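TodX (Pseudomonas putida, PDB 3BS0) is an outer-membrane beta-barrel protein of the FadL family that transports toluene, probably carrying such aromatic hydrocarbons across the outer membrane as a first step in their biodegradation. Local coordinates at residues Y330-Y342 / N346-Q358. Residues are numbered along the deposited sequence; the frame is centred on the assembly and turned at random.
Sequences YQDITVASIGTAY and NDLTLRAGYSYAQ
Strands 333-342 and 348-356 form a beta hairpin in the wall of the barrel, and Ile338 and Tyr354 pair near its middle. They are a hydrogen-bonded antiparallel pair, Ile338 N to Tyr354 O (3.1 Å) and Tyr354 N to Ile338 O (3.0 Å). Above them Ile338 CG2 lies 4.1 Å from Tyr354 CB, an oblique crossing on the outer surface, where Ala336, Leu350 and Tyr342 also sit, residues that suit a surface probably turned to lipid or its interface. Tyr354 CG is anti to the backbone N (chi1 174°), and the ring reaches toward Tyr356, placing its OH over the rim of that ring's face.

In a transmembrane beta-barrel alternate residues face inward, and mid-hairpin these are small: Ser337, Gly339, Gly353 and Ser355. Gly339 and Gly353 oppose each other, CA to CA 4.2 Å; a CB on Gly353 would point into Ile338 O. Ser337 OG bonds Gly17 O inside the barrel, while extended Arg351 runs inward past Ala341 CB (4.1 Å from its CG); NH1 makes a weak hydrogen bond to Asn393 OD1, NH2 a long, weak ion pair with Glu383 OE1.

At the open end Ile333 stretches CD1 to Ala357 CB (3.9 Å) and also touches Tyr373; an alanine here would probably open a gap beside both.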
ATOM      1  N   TYR A 330      -7.776   0.808 -16.363  1.00 84.18           N
ATOM      2  CA  TYR A 330      -6.756  -0.079 -15.801  1.00 83.93           C
ATOM      3  C   TYR A 330      -6.167  -1.173 -16.682  1.00 82.73           C
ATOM      4  O   TYR A 330      -6.878  -1.849 -17.424  1.00 83.22           O
ATOM      5  CB  TYR A 330      -7.309  -0.739 -14.542  1.00 85.00           C
ATOM      6  CG  TYR A 330      -7.385   0.167 -13.343  1.00 85.92           C
ATOM      7  CD1 TYR A 330      -8.308  -0.076 -12.328  1.00 86.74           C
ATOM      8  CD2 TYR A 330      -6.513   1.246 -13.199  1.00 86.74           C
ATOM      9  CE1 TYR A 330      -8.364   0.729 -11.198  1.00 87.52           C
ATOM     10  CE2 TYR A 330      -6.562   2.061 -12.069  1.00 88.24           C
ATOM     11  CZ  TYR A 330      -7.491   1.796 -11.073  1.00 88.25           C
ATOM     12  OH  TYR A 330      -7.544   2.590  -9.950  1.00 89.23           O
ATOM     13  N   GLN A 331      -4.854  -1.352 -16.573  1.00 81.22           N
ATOM     14  CA  GLN A 331      -4.161  -2.392 -17.318  1.00 79.44           C
ATOM     15  C   GLN A 331      -3.252  -3.194 -16.394  1.00 76.53           C
ATOM     16  O   GLN A 331      -2.494  -2.632 -15.610  1.00 75.61           O
ATOM     17  CB  GLN A 331      -3.360  -1.801 -18.486  1.00 82.26           C
ATOM     18  CG  GLN A 331      -2.704  -0.443 -18.237  1.00 85.67           C
ATOM     19  CD  GLN A 331      -1.945   0.060 -19.466  1.00 87.83           C
ATOM     20  OE1 GLN A 331      -0.933  -0.519 -19.868  1.00 88.84           O
ATOM     21  NE2 GLN A 331      -2.444   1.135 -20.072  1.00 88.13           N
ATOM     22  N   ASP A 332      -3.361  -4.516 -16.479  1.00 74.38           N
ATOM     23  CA  ASP A 332      -2.569  -5.428 -15.664  1.00 71.68           C
ATOM     24  C   ASP A 332      -1.138  -4.929 -15.595  1.00 71.78           C
ATOM     25  O   ASP A 332      -0.595  -4.488 -16.599  1.00 71.80           O
ATOM     26  CB  ASP A 332      -2.582  -6.833 -16.275  1.00 69.68           C
ATOM     27  CG  ASP A 332      -3.970  -7.450 -16.309  1.00 68.39           C
ATOM     28  OD1 ASP A 332      -4.115  -8.588 -16.796  1.00 67.69           O
ATOM     29  OD2 ASP A 332      -4.925  -6.805 -15.849  1.00 69.59           O
ATOM     30  N   ILE A 333      -0.529  -4.991 -14.414  1.00 72.05           N
ATOM     31  CA  ILE A 333       0.858  -4.547 -14.253  1.00 72.30           C
ATOM     32  C   ILE A 333       1.806  -5.739 -14.127  1.00 72.03           C
ATOM     33  O   ILE A 333       1.399  -6.828 -13.734  1.00 73.22           O
ATOM     34  CB  ILE A 333       1.036  -3.640 -13.005  1.00 72.25           C
ATOM     35  CG1 ILE A 333       2.519  -3.312 -12.812  1.00 72.46           C
ATOM     36  CG2 ILE A 333       0.473  -4.319 -11.771  1.00 72.85           C
ATOM     37  CD1 ILE A 333       2.845  -2.612 -11.512  1.00 74.86           C
ATOM     38  N   THR A 334       3.073  -5.532 -14.460  1.00 70.93           N
ATOM     39  CA  THR A 334       4.049  -6.604 -14.372  1.00 69.85           C
ATOM     40  C   THR A 334       5.296  -6.165 -13.616  1.00 69.20           C
ATOM     41  O   THR A 334       5.894  -5.127 -13.906  1.00 68.18           O
ATOM     42  CB  THR A 334       4.438  -7.096 -15.770  1.00 69.93           C
ATOM     43  OG1 THR A 334       3.267  -7.578 -16.437  1.00 70.74           O
ATOM     44  CG2 THR A 334       5.458  -8.223 -15.680  1.00 69.99           C
ATOM     45  N   VAL A 335       5.688  -6.979 -12.644  1.00 68.23           N
ATOM     46  CA  VAL A 335       6.848  -6.674 -11.829  1.00 66.23           C
ATOM     47  C   VAL A 335       7.966  -7.719 -11.973  1.00 64.95           C
ATOM     48  O   VAL A 335       7.719  -8.927 -11.916  1.00 61.91           O
ATOM     49  CB  VAL A 335       6.432  -6.579 -10.355  1.00 66.45           C
ATOM     50  CG1 VAL A 335       7.414  -5.706  -9.592  1.00 65.81           C
ATOM     51  CG2 VAL A 335       5.013  -6.040 -10.259  1.00 65.73           C
ATOM     52  N   ALA A 336       9.191  -7.232 -12.165  1.00 63.90           N
ATOM     53  CA  ALA A 336      10.371  -8.084 -12.309  1.00 64.07           C
ATOM     54  C   ALA A 336      11.345  -7.748 -11.181  1.00 63.80           C
ATOM     55  O   ALA A 336      11.836  -6.620 -11.093  1.00 65.50           O
ATOM     56  CB  ALA A 336      11.027  -7.852 -13.664  1.00 61.82           C
ATOM     57  N   SER A 337      11.632  -8.731 -10.334  1.00 62.60           N
ATOM     58  CA  SER A 337      12.514  -8.530  -9.190  1.00 61.72           C
ATOM     59  C   SER A 337      13.682  -9.511  -9.071  1.00 61.23           C
ATOM     60  O   SER A 337      13.570 -10.681  -9.425  1.00 60.31           O
ATOM     61  CB  SER A 337      11.675  -8.585  -7.912  1.00 62.55           C
ATOM     62  OG  SER A 337      12.491  -8.653  -6.758  1.00 64.92           O
ATOM     63  N   ILE A 338      14.804  -9.012  -8.571  1.00 61.32           N
ATOM     64  CA  ILE A 338      15.996  -9.821  -8.357  1.00 62.08           C
ATOM     65  C   ILE A 338      16.591  -9.454  -6.993  1.00 62.39           C
ATOM     66  O   ILE A 338      16.615  -8.276  -6.610  1.00 61.41           O
ATOM     67  CB  ILE A 338      17.067  -9.587  -9.452  1.00 62.66           C
ATOM     68  CG1 ILE A 338      18.330 -10.390  -9.108  1.00 62.67           C
ATOM     69  CG2 ILE A 338      17.379  -8.095  -9.582  1.00 63.32           C
ATOM     70  CD1 ILE A 338      19.515 -10.132 -10.014  1.00 63.21           C
ATOM     71  N   GLY A 339      17.071 -10.462  -6.264  1.00 62.01           N
ATOM     72  CA  GLY A 339      17.638 -10.204  -4.951  1.00 61.87           C
ATOM     73  C   GLY A 339      18.852 -11.022  -4.554  1.00 61.48           C
ATOM     74  O   GLY A 339      18.997 -12.189  -4.924  1.00 60.99           O
ATOM     75  N   THR A 340      19.720 -10.397  -3.770  1.00 61.66           N
ATOM     76  CA  THR A 340      20.940 -11.040  -3.312  1.00 62.49           C
ATOM     77  C   THR A 340      21.098 -11.072  -1.788  1.00 63.60           C
ATOM     78  O   THR A 340      20.754 -10.107  -1.083  1.00 63.79           O
ATOM     79  CB  THR A 340      22.178 -10.355  -3.948  1.00 61.53           C
ATOM     80  OG1 THR A 340      22.615 -11.128  -5.068  1.00 60.14           O
ATOM     81  CG2 THR A 340      23.323 -10.215  -2.938  1.00 62.46           C
ATOM     82  N   ALA A 341      21.622 -12.199  -1.306  1.00 62.73           N
ATOM     83  CA  ALA A 341      21.880 -12.439   0.109  1.00 62.88           C
ATOM     84  C   ALA A 341      23.299 -13.003   0.210  1.00 64.32           C
ATOM     85  O   ALA A 341      23.690 -13.853  -0.588  1.00 63.74           O
ATOM     86  CB  ALA A 341      20.877 -13.435   0.658  1.00 60.45           C
ATOM     87  N   TYR A 342      24.060 -12.545   1.198  1.00 66.28           N
ATOM     88  CA  TYR A 342      25.443 -12.983   1.362  1.00 69.90           C
ATOM     89  C   TYR A 342      25.847 -13.238   2.816  1.00 71.31           C
ATOM     90  O   TYR A 342      25.777 -12.335   3.645  1.00 72.07           O
ATOM     91  CB  TYR A 342      26.371 -11.913   0.760  1.00 70.37           C
ATOM     92  CG  TYR A 342      27.848 -12.242   0.757  1.00 70.07           C
ATOM     93  CD1 TYR A 342      28.353 -13.282  -0.025  1.00 70.98           C
ATOM     94  CD2 TYR A 342      28.746 -11.497   1.515  1.00 71.17           C
ATOM     95  CE1 TYR A 342      29.716 -13.571  -0.057  1.00 71.74           C
ATOM     96  CE2 TYR A 342      30.116 -11.775   1.495  1.00 73.22           C
ATOM     97  CZ  TYR A 342      30.595 -12.814   0.704  1.00 73.98           C
ATOM     98  OH  TYR A 342      31.950 -13.092   0.667  1.00 75.61           O
ATOM     99  N   ASN A 346      29.472 -15.306  10.486  1.00 75.03           N
ATOM    100  CA  ASN A 346      28.741 -16.488  10.900  1.00 75.06           C
ATOM    101  C   ASN A 346      27.347 -16.057  11.360  1.00 73.85           C
ATOM    102  O   ASN A 346      26.419 -16.868  11.458  1.00 73.83           O
ATOM    103  CB  ASN A 346      29.480 -17.197  12.037  1.00 75.73           C
ATOM    104  CG  ASN A 346      28.812 -18.499  12.439  1.00 76.65           C
ATOM    105  OD1 ASN A 346      27.936 -18.527  13.309  1.00 76.06           O
ATOM    106  ND2 ASN A 346      29.210 -19.587  11.786  1.00 77.29           N
ATOM    107  N   ASP A 347      27.204 -14.764  11.622  1.00 72.27           N
ATOM    108  CA  ASP A 347      25.940 -14.226  12.094  1.00 69.93           C
ATOM    109  C   ASP A 347      25.575 -12.880  11.469  1.00 67.58           C
ATOM    110  O   ASP A 347      24.782 -12.118  12.027  1.00 67.43           O
ATOM    111  CB  ASP A 347      25.976 -14.136  13.627  1.00 71.72           C
ATOM    112  CG  ASP A 347      27.360 -13.784  14.165  1.00 72.57           C
ATOM    113  OD1 ASP A 347      27.656 -14.157  15.325  1.00 72.34           O
ATOM    114  OD2 ASP A 347      28.144 -13.131  13.435  1.00 73.03           O
ATOM    115  N   LEU A 348      26.156 -12.594  10.309  1.00 64.01           N
ATOM    116  CA  LEU A 348      25.862 -11.360   9.589  1.00 60.66           C
ATOM    117  C   LEU A 348      25.629 -11.667   8.122  1.00 58.31           C
ATOM    118  O   LEU A 348      26.497 -12.205   7.449  1.00 57.64           O
ATOM    119  CB  LEU A 348      27.006 -10.350   9.701  1.00 59.62           C
ATOM    120  CG  LEU A 348      26.772  -9.060   8.899  1.00 57.57           C
ATOM    121  CD1 LEU A 348      25.706  -8.227   9.582  1.00 56.82           C
ATOM    122  CD2 LEU A 348      28.064  -8.270   8.777  1.00 56.83           C
ATOM    123  N   THR A 349      24.443 -11.334   7.636  1.00 57.26           N
ATOM    124  CA  THR A 349      24.114 -11.556   6.240  1.00 56.25           C
ATOM    125  C   THR A 349      23.988 -10.176   5.634  1.00 57.57           C
ATOM    126  O   THR A 349      23.802  -9.193   6.356  1.00 59.37           O
ATOM    127  CB  THR A 349      22.772 -12.282   6.073  1.00 54.78           C
ATOM    128  OG1 THR A 349      22.863 -13.605   6.617  1.00 52.35           O
ATOM    129  CG2 THR A 349      22.396 -12.362   4.603  1.00 53.80           C
ATOM    130  N   LEU A 350      24.115 -10.100   4.315  1.00 57.46           N
ATOM    131  CA  LEU A 350      23.988  -8.838   3.599  1.00 55.30           C
ATOM    132  C   LEU A 350      23.079  -9.095   2.419  1.00 53.54           C
ATOM    133  O   LEU A 350      23.286 -10.046   1.666  1.00 52.90           O
ATOM    134  CB  LEU A 350      25.353  -8.339   3.135  1.00 54.89           C
ATOM    135  CG  LEU A 350      26.271  -7.994   4.312  1.00 56.73           C
ATOM    136  CD1 LEU A 350      27.595  -7.476   3.791  1.00 57.69           C
ATOM    137  CD2 LEU A 350      25.610  -6.949   5.207  1.00 55.60           C
ATOM    138  N   ARG A 351      22.057  -8.256   2.287  1.00 51.58           N
ATOM    139  CA  ARG A 351      21.077  -8.380   1.220  1.00 50.55           C
ATOM    140  C   ARG A 351      20.969  -7.099   0.407  1.00 49.39           C
ATOM    141  O   ARG A 351      21.274  -6.014   0.897  1.00 47.54           O
ATOM    142  CB  ARG A 351      19.706  -8.712   1.811  1.00 51.04           C
ATOM    143  CG  ARG A 351      19.671 -10.010   2.565  1.00 51.75           C
ATOM    144  CD  ARG A 351      18.382 -10.183   3.359  1.00 52.56           C
ATOM    145  NE  ARG A 351      18.342 -11.510   3.967  1.00 53.36           N
ATOM    146  CZ  ARG A 351      18.262 -11.739   5.271  1.00 54.79           C
ATOM    147  NH1 ARG A 351      18.203 -10.726   6.123  1.00 54.16           N
ATOM    148  NH2 ARG A 351      18.264 -12.983   5.723  1.00 56.15           N
ATOM    149  N   ALA A 352      20.533  -7.246  -0.840  1.00 47.29           N
ATOM    150  CA  ALA A 352      20.354  -6.109  -1.736  1.00 47.90           C
ATOM    151  C   ALA A 352      19.547  -6.564  -2.954  1.00 47.00           C
ATOM    152  O   ALA A 352      19.566  -7.738  -3.308  1.00 44.64           O
ATOM    153  CB  ALA A 352      21.721  -5.546  -2.172  1.00 45.98           C
ATOM    154  N   GLY A 353      18.829  -5.641  -3.583  1.00 47.78           N
ATOM    155  CA  GLY A 353      18.038  -6.027  -4.735  1.00 51.73           C
ATOM    156  C   GLY A 353      17.503  -4.889  -5.583  1.00 53.93           C
ATOM    157  O   GLY A 353      17.809  -3.715  -5.359  1.00 50.73           O
ATOM    158  N   TYR A 354      16.675  -5.255  -6.558  1.00 56.91           N
ATOM    159  CA  TYR A 354      16.081  -4.298  -7.477  1.00 60.43           C
ATOM    160  C   TYR A 354      14.734  -4.789  -8.001  1.00 62.48           C
ATOM    161  O   TYR A 354      14.547  -5.985  -8.233  1.00 61.74           O
ATOM    162  CB  TYR A 354      17.025  -4.073  -8.657  1.00 63.23           C
ATOM    163  CG  TYR A 354      16.447  -3.209  -9.757  1.00 66.79           C
ATOM    164  CD1 TYR A 354      16.213  -1.849  -9.548  1.00 68.87           C
ATOM    165  CD2 TYR A 354      16.148  -3.747 -11.012  1.00 66.01           C
ATOM    166  CE1 TYR A 354      15.700  -1.035 -10.568  1.00 70.09           C
ATOM    167  CE2 TYR A 354      15.634  -2.951 -12.036  1.00 68.04           C
ATOM    168  CZ  TYR A 354      15.414  -1.593 -11.808  1.00 69.26           C
ATOM    169  OH  TYR A 354      14.927  -0.787 -12.814  1.00 68.23           O
ATOM    170  N   SER A 355      13.797  -3.862  -8.191  1.00 64.70           N
ATOM    171  CA  SER A 355      12.478  -4.203  -8.720  1.00 66.82           C
ATOM    172  C   SER A 355      12.130  -3.289  -9.900  1.00 68.44           C
ATOM    173  O   SER A 355      12.597  -2.149  -9.977  1.00 66.67           O
ATOM    174  CB  SER A 355      11.407  -4.080  -7.639  1.00 66.13           C
ATOM    175  OG  SER A 355      10.171  -4.570  -8.125  1.00 67.80           O
ATOM    176  N   TYR A 356      11.301  -3.791 -10.811  1.00 70.68           N
ATOM    177  CA  TYR A 356      10.918  -3.032 -11.995  1.00 73.44           C
ATOM    178  C   TYR A 356       9.441  -3.204 -12.303  1.00 73.51           C
ATOM    179  O   TYR A 356       8.978  -4.312 -12.569  1.00 74.15           O
ATOM    180  CB  TYR A 356      11.754  -3.506 -13.183  1.00 77.53           C
ATOM    181  CG  TYR A 356      11.811  -2.561 -14.361  1.00 81.77           C
ATOM    182  CD1 TYR A 356      12.763  -2.745 -15.364  1.00 84.50           C
ATOM    183  CD2 TYR A 356      10.930  -1.481 -14.478  1.00 82.87           C
ATOM    184  CE1 TYR A 356      12.845  -1.880 -16.453  1.00 85.36           C
ATOM    185  CE2 TYR A 356      11.002  -0.610 -15.566  1.00 84.53           C
ATOM    186  CZ  TYR A 356      11.965  -0.817 -16.549  1.00 85.49           C
ATOM    187  OH  TYR A 356      12.064   0.039 -17.624  1.00 86.80           O
ATOM    188  N   ALA A 357       8.707  -2.099 -12.269  1.00 73.97           N
ATOM    189  CA  ALA A 357       7.275  -2.107 -12.544  1.00 75.37           C
ATOM    190  C   ALA A 357       6.991  -1.537 -13.929  1.00 76.11           C
ATOM    191  O   ALA A 357       7.907  -1.102 -14.631  1.00 75.85           O
ATOM    192  CB  ALA A 357       6.539  -1.295 -11.486  1.00 76.01           C
ATOM    193  N   GLN A 358       5.719  -1.542 -14.319  1.00 77.40           N
ATOM    194  CA  GLN A 358       5.317  -1.023 -15.622  1.00 78.96           C
ATOM    195  C   GLN A 358       3.802  -0.901 -15.717  1.00 79.02           C
ATOM    196  O   GLN A 358       3.101  -1.895 -15.895  1.00 79.28           O
ATOM    197  CB  GLN A 358       5.823  -1.938 -16.739  1.00 80.10           C
ATOM    198  CG  GLN A 358       6.297  -1.192 -17.979  1.00 82.25           C
ATOM    199  CD  GLN A 358       6.930  -2.118 -19.007  1.00 84.20           C
ATOM    200  OE1 GLN A 358       7.756  -1.690 -19.827  1.00 85.09           O
ATOM    201  NE2 GLN A 358       6.541  -3.391 -18.974  1.00 82.92           N
TER